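Side-chain contacts in chitin oligosaccharide binding protein NagB2 (Paenibacillus sp. FPU-7, PDB 7EHU), which binds chitin oligosaccharides such as N,N'-diacetylchitobiose, probably delivering them to a sugar transporter: residues V404-L407 with Q411-P414; A199-A204 with V398-S403; E58-G63 with F335-Y340. All blocks are in the same frame, centred on the assembly; numbering follows the deposited sequence. Where two conformers were deposited one is given.

Interaction 1. Residues V404-L407 with Q411-P414; sequences VQEL and QLTP
The Glu406 carboxylate and the Gln411 amide meet across this contact with their planes 70° apart. They sit on a short helix-helix connection, from helix 394-408 to helix 414-430, in a solute-binding protein of the periplasmic-binding-protein class. Their chains cross at about a right angle, and the amide brings NE2 against the aliphatic part of the glutamate, 3.7 Å from Glu406 CG. A water lies over one face of the carboxylate, weakly bonded to both Glu406 OE2 and Gln411 O. The methyl Leu412 CD2 instead sits close to the carboxylate plane at the OE2 edge, 3.6 Å from Glu406 OE2. Glu406 OE2 also forms a salt bridge with Lys420 of the following helix, which would probably favour the charged carboxylate.

The evidence for the connection is in the backbone. Gln411 N donates to Glu406 O at 2.9 Å, a bond spanning five residues, where an alpha-helix would span four. Leu412 N adds only a weak bond of 3.4 Å to the same Glu406 O. At Thr413, the N-cap, the side-chain OG1 takes the bond from Lys416 N and caps the N terminus of helix 414-430.

Apolar packing joins Leu407 to Pro414. Leu407 holds CG anti to its backbone N (chi1 180°), which carries CD1 along the connection, 3.7 Å from Pro414 CD; Leu239 and Leu417 touch the same side chain. Carbon also meets oxygen here: the hydrogen on Leu407 CA points almost straight at a carbonyl (169° at the hydrogen), and Leu407 CD1 rests 3.2 Å from that Leu412 O.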
ATOM      1  N   VAL A 404      -3.315  -6.773 -15.991  1.00 13.80           N
ATOM      2  CA  VAL A 404      -4.638  -6.283 -15.600  1.00 13.90           C
ATOM      3  C   VAL A 404      -5.010  -5.044 -16.406  1.00 14.95           C
ATOM      4  O   VAL A 404      -6.186  -4.811 -16.690  1.00 15.38           O
ATOM      5  CB  VAL A 404      -4.797  -6.047 -14.084  1.00 14.15           C
ATOM      6  CG1 VAL A 404      -4.669  -7.355 -13.293  1.00 14.60           C
ATOM      7  CG2 VAL A 404      -3.840  -4.959 -13.541  1.00 12.87           C
ATOM      8  N   GLN A 405      -4.029  -4.247 -16.820  1.00 14.14           N
ATOM      9  CA  GLN A 405      -4.322  -3.149 -17.733  1.00 15.12           C
ATOM     10  C   GLN A 405      -4.818  -3.693 -19.067  1.00 16.48           C
ATOM     11  O   GLN A 405      -5.799  -3.185 -19.631  1.00 18.04           O
ATOM     12  CB  GLN A 405      -3.077  -2.281 -17.907  1.00 14.89           C
ATOM     13  CG  GLN A 405      -2.750  -1.410 -16.702  1.00 14.93           C
ATOM     14  CD  GLN A 405      -1.444  -0.670 -16.854  1.00 14.99           C
ATOM     15  OE1 GLN A 405      -0.500  -1.162 -17.472  1.00 16.10           O
ATOM     16  NE2 GLN A 405      -1.383   0.534 -16.311  1.00 15.65           N
ATOM     17  N   GLU A 406      -4.171  -4.750 -19.566  1.00 17.15           N
ATOM     18  CA  GLU A 406      -4.606  -5.407 -20.796  1.00 18.22           C
ATOM     19  C   GLU A 406      -5.975  -6.044 -20.630  1.00 18.67           C
ATOM     20  O   GLU A 406      -6.798  -5.987 -21.547  1.00 19.62           O
ATOM     21  CB  GLU A 406      -3.565  -6.454 -21.194  1.00 19.66           C
ATOM     22  CG  GLU A 406      -2.263  -5.833 -21.636  1.00 20.70           C
ATOM     23  CD  GLU A 406      -1.119  -6.823 -21.759  1.00 23.41           C
ATOM     24  OE1 GLU A 406       0.023  -6.370 -21.944  1.00 25.88           O
ATOM     25  OE2 GLU A 406      -1.345  -8.040 -21.634  1.00 25.13           O
ATOM     26  N   LEU A 407      -6.234  -6.668 -19.476  1.00 18.82           N
ATOM     27  CA  LEU A 407      -7.555  -7.228 -19.208  1.00 18.86           C
ATOM     28  C   LEU A 407      -8.631  -6.152 -19.285  1.00 19.09           C
ATOM     29  O   LEU A 407      -9.666  -6.337 -19.938  1.00 20.97           O
ATOM     30  CB  LEU A 407      -7.550  -7.879 -17.823  1.00 18.90           C
ATOM     31  CG  LEU A 407      -8.858  -8.524 -17.348  1.00 20.38           C
ATOM     32  CD1 LEU A 407      -9.274  -9.661 -18.242  1.00 22.48           C
ATOM     33  CD2 LEU A 407      -8.745  -9.018 -15.913  1.00 22.28           C
ATOM     34  N   GLN A 411      -7.637  -6.656 -24.236  1.00 26.23           N
ATOM     35  CA  GLN A 411      -6.578  -7.286 -25.013  1.00 26.43           C
ATOM     36  C   GLN A 411      -6.198  -8.646 -24.460  1.00 26.67           C
ATOM     37  O   GLN A 411      -5.482  -9.400 -25.126  1.00 27.95           O
ATOM     38  CB  GLN A 411      -5.355  -6.377 -24.972  1.00 27.07           C
ATOM     39  CG  GLN A 411      -5.670  -4.963 -25.438  1.00 28.63           C
ATOM     40  CD  GLN A 411      -4.427  -4.147 -25.680  1.00 28.71           C
ATOM     41  OE1 GLN A 411      -4.249  -3.568 -26.741  1.00 28.13           O
ATOM     42  NE2 GLN A 411      -3.562  -4.086 -24.678  1.00 30.52           N
ATOM     43  N   LEU A 412      -6.680  -8.973 -23.269  1.00 26.46           N
ATOM     44  CA  LEU A 412      -6.380 -10.225 -22.606  1.00 26.73           C
ATOM     45  C   LEU A 412      -7.672 -10.685 -21.959  1.00 26.05           C
ATOM     46  O   LEU A 412      -8.364  -9.886 -21.318  1.00 27.62           O
ATOM     47  CB  LEU A 412      -5.305  -9.979 -21.544  1.00 27.28           C
ATOM     48  CG  LEU A 412      -4.332 -11.084 -21.166  1.00 28.66           C
ATOM     49  CD1 LEU A 412      -3.529 -11.565 -22.356  1.00 28.21           C
ATOM     50  CD2 LEU A 412      -3.400 -10.564 -20.084  1.00 28.56           C
ATOM     51  N   THR A 413      -8.011 -11.947 -22.134  1.00 24.09           N
ATOM     52  CA  THR A 413      -9.140 -12.492 -21.403  1.00 23.43           C
ATOM     53  C   THR A 413      -8.657 -12.936 -20.024  1.00 21.29           C
ATOM     54  O   THR A 413      -7.455 -13.104 -19.804  1.00 20.59           O
ATOM     55  CB  THR A 413      -9.669 -13.715 -22.126  1.00 24.72           C
ATOM     56  OG1 THR A 413      -8.628 -14.693 -22.177  1.00 24.57           O
ATOM     57  CG2 THR A 413     -10.109 -13.380 -23.563  1.00 26.38           C
ATOM     58  N   PRO A 414      -9.567 -13.138 -19.070  1.00 20.33           N
ATOM     59  CA  PRO A 414      -9.125 -13.682 -17.776  1.00 19.62           C
ATOM     60  C   PRO A 414      -8.321 -14.959 -17.926  1.00 19.40           C
ATOM     61  O   PRO A 414      -7.313 -15.157 -17.229  1.00 18.73           O
ATOM     62  CB  PRO A 414     -10.446 -13.937 -17.041  1.00 19.72           C
ATOM     63  CG  PRO A 414     -11.383 -12.922 -17.598  1.00 20.49           C
ATOM     64  CD  PRO A 414     -11.010 -12.833 -19.065  1.00 20.42           C
TER
HETATM   65  O   HOH W   1      -2.695  -8.248 -24.393  1.00 43.61           O

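Interaction 2. Residues A199-A204 with V398-S403; sequences AINMLA and VTLEQS
Asn201 lays its side-chain amide over the branch of Leu400, with OD1 3.5 Å from both Leu400 CG and Leu400 CD2. This is helix-against-helix packing inside one lobe of the solute-binding fold, joining helices 197-212 and 394-408, whose closest CA pair here is Asn201 and Glu401 at 6.7 Å. The footprint is small, 146 Å² in all, and three buried side chains carry it.

With CG beside the backbone N (chi1 -77°), Asn201 reaches across to the other helix, and its amide divides between two neighbours. OD1 faces hydrocarbon; it is buried and has no hydrogen-bonding partner in the model, probably at some energetic cost. ND2 turns to Glu401, where it packs 3.4 Å from Glu401 CG. It also lies near Glu401 N, but both are donors and they do not bond. Phe388 touches both Asn201 and Leu400, and Phe236 from helix 230-244 adds to the apolar surround of the leucine.

The polar link runs through a water that accepts from Asn201 ND2 at 2.9 Å and donates to Glu401 OE2 at 2.8 Å. Glu401 extends beyond CG to a point about 6 Å from a bound N-acetylglucosamine, which places the contact beside the sugar site. Within helix 394-408, Ser403 OG is hydrogen-bonded to Lys420 NZ, and Ser403 OG and Ser403 N meet Thr399 O from opposite faces of its carbonyl plane, OG at 2.7 Å.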
ATOM      1  N   ALA A 199      -2.645   0.111  -8.931  1.00  9.09           N
ATOM      2  CA  ALA A 199      -3.913   0.559  -8.352  1.00  9.30           C
ATOM      3  C   ALA A 199      -5.049  -0.389  -8.719  1.00  9.51           C
ATOM      4  O   ALA A 199      -5.949  -0.635  -7.902  1.00  9.58           O
ATOM      5  CB  ALA A 199      -4.214   1.974  -8.823  1.00  9.69           C
ATOM      6  N   ILE A 200      -5.032  -0.916  -9.947  1.00  9.67           N
ATOM      7  CA  ILE A 200      -5.970  -1.972 -10.321  1.00  9.98           C
ATOM      8  C   ILE A 200      -5.712  -3.207  -9.474  1.00 10.34           C
ATOM      9  O   ILE A 200      -6.644  -3.884  -9.030  1.00  9.79           O
ATOM     10  CB  ILE A 200      -5.860  -2.296 -11.819  1.00 10.68           C
ATOM     11  CG1 ILE A 200      -6.175  -1.084 -12.700  1.00 11.42           C
ATOM     12  CG2 ILE A 200      -6.804  -3.449 -12.185  1.00 12.12           C
ATOM     13  CD1 ILE A 200      -5.633  -1.219 -14.130  1.00 13.20           C
ATOM     14  N   ASN A 201      -4.439  -3.520  -9.245  1.00 10.14           N
ATOM     15  CA  ASN A 201      -4.100  -4.708  -8.479  1.00  9.89           C
ATOM     16  C   ASN A 201      -4.564  -4.653  -7.034  1.00  9.45           C
ATOM     17  O   ASN A 201      -4.712  -5.710  -6.415  1.00  9.68           O
ATOM     18  CB  ASN A 201      -2.606  -5.019  -8.560  1.00 10.19           C
ATOM     19  CG  ASN A 201      -2.216  -5.658  -9.890  1.00 10.68           C
ATOM     20  OD1 ASN A 201      -3.049  -6.218 -10.599  1.00 11.64           O
ATOM     21  ND2 ASN A 201      -0.934  -5.596 -10.209  1.00 10.85           N
ATOM     22  N   MET A 202      -4.801  -3.471  -6.470  1.00  8.90           N
ATOM     23  CA  MET A 202      -5.391  -3.441  -5.127  1.00  8.98           C
ATOM     24  C   MET A 202      -6.723  -4.166  -5.141  1.00  9.37           C
ATOM     25  O   MET A 202      -6.997  -5.044  -4.316  1.00 10.07           O
ATOM     26  CB  MET A 202      -5.607  -1.989  -4.689  1.00  8.64           C
ATOM     27  CG  MET A 202      -4.324  -1.255  -4.324  1.00  9.30           C
ATOM     28  SD  MET A 202      -4.641   0.265  -3.372  1.00  8.76           S
ATOM     29  CE  MET A 202      -5.104   1.361  -4.727  1.00  9.83           C
ATOM     30  N   LEU A 203      -7.565  -3.809  -6.100  1.00  9.46           N
ATOM     31  CA  LEU A 203      -8.872  -4.427  -6.225  1.00 10.31           C
ATOM     32  C   LEU A 203      -8.757  -5.875  -6.655  1.00 11.04           C
ATOM     33  O   LEU A 203      -9.447  -6.743  -6.114  1.00 11.42           O
ATOM     34  CB  LEU A 203      -9.703  -3.619  -7.216  1.00 11.55           C
ATOM     35  CG  LEU A 203     -11.140  -4.086  -7.421  1.00 12.00           C
ATOM     36  CD1 LEU A 203     -11.916  -4.133  -6.108  1.00 12.70           C
ATOM     37  CD2 LEU A 203     -11.849  -3.180  -8.426  1.00 13.10           C
ATOM     38  N   ALA A 204      -7.885  -6.150  -7.624  1.00 10.95           N
ATOM     39  CA  ALA A 204      -7.707  -7.520  -8.086  1.00 10.50           C
ATOM     40  C   ALA A 204      -7.268  -8.428  -6.951  1.00 10.66           C
ATOM     41  O   ALA A 204      -7.747  -9.561  -6.839  1.00 11.53           O
ATOM     42  CB  ALA A 204      -6.687  -7.560  -9.223  1.00 11.49           C
ATOM     43  N   VAL A 398       5.133  -6.874 -11.709  1.00 12.06           N
ATOM     44  CA  VAL A 398       5.065  -5.968 -12.855  0.58 12.92           C
ATOM     45  C   VAL A 398       4.297  -6.618 -14.004  1.00 12.58           C
ATOM     46  O   VAL A 398       3.537  -5.960 -14.727  1.00 13.17           O
ATOM     47  CB  VAL A 398       6.496  -5.524 -13.231  0.58 15.36           C
ATOM     48  CG1 VAL A 398       6.532  -4.703 -14.510  0.58 15.68           C
ATOM     49  CG2 VAL A 398       7.117  -4.716 -12.084  0.58 16.22           C
ATOM     50  N   THR A 399       4.460  -7.928 -14.182  1.00 12.21           N
ATOM     51  CA  THR A 399       3.691  -8.616 -15.210  1.00 13.18           C
ATOM     52  C   THR A 399       2.198  -8.568 -14.901  1.00 12.60           C
ATOM     53  O   THR A 399       1.377  -8.399 -15.813  1.00 13.78           O
ATOM     54  CB  THR A 399       4.184 -10.055 -15.338  1.00 15.19           C
ATOM     55  OG1 THR A 399       5.574 -10.061 -15.685  1.00 15.91           O
ATOM     56  CG2 THR A 399       3.429 -10.806 -16.420  1.00 16.25           C
ATOM     57  N   LEU A 400       1.811  -8.721 -13.629  1.00 11.59           N
ATOM     58  CA  LEU A 400       0.388  -8.622 -13.306  1.00 11.60           C
ATOM     59  C   LEU A 400      -0.140  -7.223 -13.592  1.00 11.05           C
ATOM     60  O   LEU A 400      -1.253  -7.067 -14.103  1.00 11.67           O
ATOM     61  CB  LEU A 400       0.115  -9.008 -11.857  1.00 11.88           C
ATOM     62  CG  LEU A 400      -1.366  -9.100 -11.496  1.00 12.52           C
ATOM     63  CD1 LEU A 400      -2.081 -10.204 -12.281  1.00 12.88           C
ATOM     64  CD2 LEU A 400      -1.546  -9.310 -10.008  1.00 13.62           C
ATOM     65  N   GLU A 401       0.634  -6.185 -13.258  1.00 11.21           N
ATOM     66  CA  GLU A 401       0.234  -4.808 -13.553  1.00 11.40           C
ATOM     67  C   GLU A 401      -0.079  -4.627 -15.032  1.00 11.94           C
ATOM     68  O   GLU A 401      -1.133  -4.088 -15.400  1.00 13.07           O
ATOM     69  CB  GLU A 401       1.341  -3.837 -13.129  1.00 11.31           C
ATOM     70  CG  GLU A 401       1.525  -3.772 -11.649  1.00 10.71           C
ATOM     71  CD  GLU A 401       2.769  -3.027 -11.205  1.00 12.12           C
ATOM     72  OE1 GLU A 401       3.494  -2.455 -12.063  1.00 14.34           O
ATOM     73  OE2 GLU A 401       3.032  -3.006  -9.990  1.00 11.57           O
ATOM     74  N   GLN A 402       0.845  -5.047 -15.896  1.00 12.62           N
ATOM     75  CA  GLN A 402       0.596  -4.964 -17.334  1.00 14.29           C
ATOM     76  C   GLN A 402      -0.624  -5.776 -17.726  1.00 13.74           C
ATOM     77  O   GLN A 402      -1.422  -5.349 -18.577  1.00 14.77           O
ATOM     78  CB  GLN A 402       1.798  -5.537 -18.098  1.00 18.09           C
ATOM     79  CG  GLN A 402       3.082  -4.740 -18.046  1.00 24.48           C
ATOM     80  CD  GLN A 402       2.902  -3.268 -18.345  1.00 29.90           C
ATOM     81  OE1 GLN A 402       3.100  -2.422 -17.477  1.00 32.73           O
ATOM     82  NE2 GLN A 402       2.547  -2.951 -19.589  1.00 31.43           N
ATOM     83  N   SER A 403      -0.735  -6.989 -17.176  1.00 13.82           N
ATOM     84  CA  SER A 403      -1.806  -7.899 -17.568  1.00 14.79           C
ATOM     85  C   SER A 403      -3.178  -7.370 -17.185  1.00 14.48           C
ATOM     86  O   SER A 403      -4.129  -7.505 -17.965  1.00 15.77           O
ATOM     87  CB  SER A 403      -1.579  -9.303 -16.999  1.00 16.96           C
ATOM     88  OG  SER A 403      -0.320  -9.832 -17.399  1.00 17.57           O
TER
HETATM   89  O   HOH W   2       1.054  -4.293  -8.488  1.00 10.20           O

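Interaction 3. Residues E58-G63 with F335-Y340; sequences EAEVPG and FIKNFY
Charge pairing comes first in this contact: Glu60, in the last turn of helix 44-60, forms a salt bridge with Lys337 near the end of helix 326-339, and Glu60 OE2 lies 2.6 Å from Lys337 NZ. The two chains arrive from opposite directions. The ammonium reaches OE2 on its syn side but 32° out of the carboxylate plane. To get there the lysine folds back near its end, with a bend at chi3 and chi4 at 93°, well off a staggered value.

Hydrogen bonds of the Asn338 amide form the second group. Asn338 ND2 donates to Glu60 OE2 at 3.0 Å, nearly straight at 162°, with the oxygen close to the amide plane. ND2 and NZ approach that oxygen from opposite faces of the carboxylate. Lys337 NZ in turn donates to Asn338 OD1 at 2.8 Å, which closes a triangle of contacts among Glu60, Lys337 and Asn338. Outside it, Asn338 ND2 is also bonded to Thr57 OG1, a second hold on the amide from the helix that bears Glu60. A neutral methionine in place of Lys337 would probably leave the Glu60 carboxylate without its charge mate and Asn338 OD1 without the bond from the lysine.

Packing is the minor part: Glu60 also rests on Ala334, and Val53 lies against Asn338, so two helix ends are joined in the solute-binding fold. The chemistry implies a partly buried ion pair; two donors on opposite faces of Glu60 OE2 probably restrict the carboxylate's rotation and would favour its ionised form.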
ATOM      1  N   GLU A  58      20.168  16.729  11.946  1.00 14.39           N
ATOM      2  CA  GLU A  58      21.333  17.523  11.567  1.00 15.18           C
ATOM      3  C   GLU A  58      21.848  18.364  12.734  1.00 16.19           C
ATOM      4  O   GLU A  58      23.061  18.569  12.878  1.00 17.51           O
ATOM      5  CB  GLU A  58      20.981  18.398  10.361  1.00 14.75           C
ATOM      6  CG  GLU A  58      20.849  17.570   9.075  1.00 14.30           C
ATOM      7  CD  GLU A  58      20.358  18.352   7.872  1.00 15.80           C
ATOM      8  OE1 GLU A  58      19.855  19.480   8.035  1.00 18.30           O
ATOM      9  OE2 GLU A  58      20.499  17.835   6.746  1.00 15.73           O
ATOM     10  N   ALA A  59      20.944  18.891  13.562  1.00 17.23           N
ATOM     11  CA  ALA A  59      21.384  19.661  14.724  1.00 18.09           C
ATOM     12  C   ALA A  59      22.079  18.767  15.746  1.00 19.01           C
ATOM     13  O   ALA A  59      23.006  19.201  16.439  1.00 20.75           O
ATOM     14  CB  ALA A  59      20.177  20.357  15.362  1.00 19.35           C
ATOM     15  N   GLU A  60      21.654  17.511  15.838  1.00 19.15           N
ATOM     16  CA  GLU A  60      22.195  16.583  16.819  1.00 19.69           C
ATOM     17  C   GLU A  60      23.519  15.976  16.382  1.00 19.67           C
ATOM     18  O   GLU A  60      24.328  15.591  17.230  1.00 20.82           O
ATOM     19  CB  GLU A  60      21.169  15.471  17.047  1.00 22.09           C
ATOM     20  CG  GLU A  60      21.500  14.518  18.164  1.00 26.18           C
ATOM     21  CD  GLU A  60      20.550  13.351  18.216  1.00 28.92           C
ATOM     22  OE1 GLU A  60      21.026  12.223  18.465  1.00 31.06           O
ATOM     23  OE2 GLU A  60      19.345  13.569  17.969  1.00 28.85           O
ATOM     24  N   VAL A  61      23.751  15.870  15.080  1.00 19.42           N
ATOM     25  CA  VAL A  61      24.948  15.242  14.537  1.00 19.91           C
ATOM     26  C   VAL A  61      25.687  16.274  13.696  1.00 20.76           C
ATOM     27  O   VAL A  61      25.543  16.304  12.462  1.00 20.02           O
ATOM     28  CB  VAL A  61      24.589  13.992  13.717  1.00 19.37           C
ATOM     29  CG1 VAL A  61      25.862  13.265  13.268  1.00 20.12           C
ATOM     30  CG2 VAL A  61      23.671  13.046  14.518  1.00 20.24           C
ATOM     31  N   PRO A  62      26.465  17.151  14.321  1.00 21.56           N
ATOM     32  CA  PRO A  62      27.238  18.120  13.546  1.00 22.79           C
ATOM     33  C   PRO A  62      28.078  17.388  12.513  1.00 22.90           C
ATOM     34  O   PRO A  62      28.621  16.308  12.770  1.00 23.56           O
ATOM     35  CB  PRO A  62      28.109  18.816  14.594  1.00 23.71           C
ATOM     36  CG  PRO A  62      27.502  18.523  15.910  1.00 23.99           C
ATOM     37  CD  PRO A  62      26.551  17.375  15.773  1.00 23.32           C
ATOM     38  N   GLY A  63      28.157  17.969  11.335  1.00 21.60           N
ATOM     39  CA  GLY A  63      28.869  17.381  10.237  1.00 19.71           C
ATOM     40  C   GLY A  63      27.991  16.622   9.264  1.00 18.64           C
ATOM     41  O   GLY A  63      28.399  16.424   8.116  1.00 19.10           O
ATOM     42  N   PHE A 335      18.923   9.427  12.887  1.00 11.12           N
ATOM     43  CA  PHE A 335      17.694   9.562  12.123  1.00 10.66           C
ATOM     44  C   PHE A 335      16.642   8.569  12.617  1.00  9.96           C
ATOM     45  O   PHE A 335      15.476   8.934  12.822  1.00  9.93           O
ATOM     46  CB  PHE A 335      17.953   9.335  10.630  1.00 11.30           C
ATOM     47  CG  PHE A 335      16.680   9.256   9.828  1.00 10.59           C
ATOM     48  CD1 PHE A 335      15.975  10.409   9.510  1.00 11.31           C
ATOM     49  CD2 PHE A 335      16.150   8.039   9.461  1.00 11.18           C
ATOM     50  CE1 PHE A 335      14.791  10.350   8.818  1.00 11.57           C
ATOM     51  CE2 PHE A 335      14.949   7.975   8.759  1.00 11.48           C
ATOM     52  CZ  PHE A 335      14.263   9.130   8.454  1.00 12.28           C
ATOM     53  N   ILE A 336      17.035   7.307  12.819  1.00  9.54           N
ATOM     54  CA  ILE A 336      16.089   6.305  13.313  1.00 10.02           C
ATOM     55  C   ILE A 336      15.521   6.747  14.660  1.00  9.84           C
ATOM     56  O   ILE A 336      14.308   6.697  14.899  1.00 10.21           O
ATOM     57  CB  ILE A 336      16.742   4.910  13.373  1.00  9.51           C
ATOM     58  CG1 ILE A 336      17.077   4.403  11.965  1.00 10.20           C
ATOM     59  CG2 ILE A 336      15.864   3.903  14.123  1.00 10.02           C
ATOM     60  CD1 ILE A 336      18.012   3.240  11.957  1.00 10.93           C
ATOM     61  N   LYS A 337      16.408   7.205  15.547  1.00 11.05           N
ATOM     62  CA  LYS A 337      16.005   7.667  16.868  1.00 11.13           C
ATOM     63  C   LYS A 337      14.974   8.779  16.787  1.00 11.34           C
ATOM     64  O   LYS A 337      14.038   8.839  17.604  1.00 12.10           O
ATOM     65  CB  LYS A 337      17.242   8.153  17.624  1.00 13.08           C
ATOM     66  CG  LYS A 337      16.946   8.753  18.995  1.00 15.52           C
ATOM     67  CD  LYS A 337      18.153   9.444  19.635  1.00 17.80           C
ATOM     68  CE  LYS A 337      18.590  10.649  18.865  1.00 21.38           C
ATOM     69  NZ  LYS A 337      17.963  11.915  19.378  1.00 23.29           N
ATOM     70  N   ASN A 338      15.149   9.690  15.828  1.00 10.98           N
ATOM     71  CA  ASN A 338      14.306  10.868  15.749  1.00 11.84           C
ATOM     72  C   ASN A 338      13.068  10.671  14.902  1.00 10.48           C
ATOM     73  O   ASN A 338      12.092  11.398  15.097  1.00 11.22           O
ATOM     74  CB  ASN A 338      15.121  12.052  15.244  1.00 11.92           C
ATOM     75  CG  ASN A 338      16.132  12.532  16.276  1.00 14.35           C
ATOM     76  OD1 ASN A 338      15.914  12.381  17.479  1.00 16.53           O
ATOM     77  ND2 ASN A 338      17.224  13.130  15.822  1.00 14.34           N
ATOM     78  N   PHE A 339      13.065   9.708  13.989  1.00  9.75           N
ATOM     79  CA  PHE A 339      11.884   9.454  13.180  1.00  9.15           C
ATOM     80  C   PHE A 339      10.914   8.500  13.867  1.00  8.99           C
ATOM     81  O   PHE A 339       9.697   8.726  13.846  1.00  9.11           O
ATOM     82  CB  PHE A 339      12.285   8.875  11.819  1.00 10.18           C
ATOM     83  CG  PHE A 339      11.144   8.792  10.847  1.00  9.57           C
ATOM     84  CD1 PHE A 339      10.681   9.920  10.212  1.00 10.94           C
ATOM     85  CD2 PHE A 339      10.532   7.586  10.572  1.00  9.99           C
ATOM     86  CE1 PHE A 339       9.622   9.855   9.326  1.00 10.37           C
ATOM     87  CE2 PHE A 339       9.468   7.512   9.680  1.00 10.02           C
ATOM     88  CZ  PHE A 339       9.021   8.647   9.051  1.00 10.42           C
ATOM     89  N   TYR A 340      11.436   7.424  14.459  1.00  8.96           N
ATOM     90  CA  TYR A 340      10.613   6.362  15.050  1.00  8.21           C
ATOM     91  C   TYR A 340      10.413   6.668  16.527  1.00  8.93           C
ATOM     92  O   TYR A 340      11.039   6.092  17.408  1.00  9.70           O
ATOM     93  CB  TYR A 340      11.251   4.997  14.792  1.00  9.44           C
ATOM     94  CG  TYR A 340      11.260   4.651  13.328  1.00  8.76           C
ATOM     95  CD1 TYR A 340      10.126   4.143  12.710  1.00  9.31           C
ATOM     96  CD2 TYR A 340      12.388   4.850  12.546  1.00  9.02           C
ATOM     97  CE1 TYR A 340      10.118   3.831  11.368  1.00  8.73           C
ATOM     98  CE2 TYR A 340      12.395   4.540  11.205  1.00  9.36           C
ATOM     99  CZ  TYR A 340      11.262   4.048  10.616  1.00  9.38           C
ATOM    100  OH  TYR A 340      11.280   3.739   9.283  1.00  9.82           O
TER

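In the fold
From the N terminus, segment 58-63 opens interaction 3, which joins helices 44-60 and 326-339. Before it closes at 335-340, segment 199-204 opens interaction 2, which closes at 398-403 and joins helices 197-212 and 394-408; the two therefore cross. Interaction 1 starts one residue later and closes a short loop at 411-414, in series with both, linking the end of helix 394-408 to the start of 414-430. Interactions 1 and 2 touch, their centres about 10 Å apart, with Val404 and Ile200 packed between them. Interaction 3 lies across the chain's centre, about 38 Å from interaction 2 between centres, consistent with a two-lobed solute-binding fold whose chain passes repeatedly between lobes.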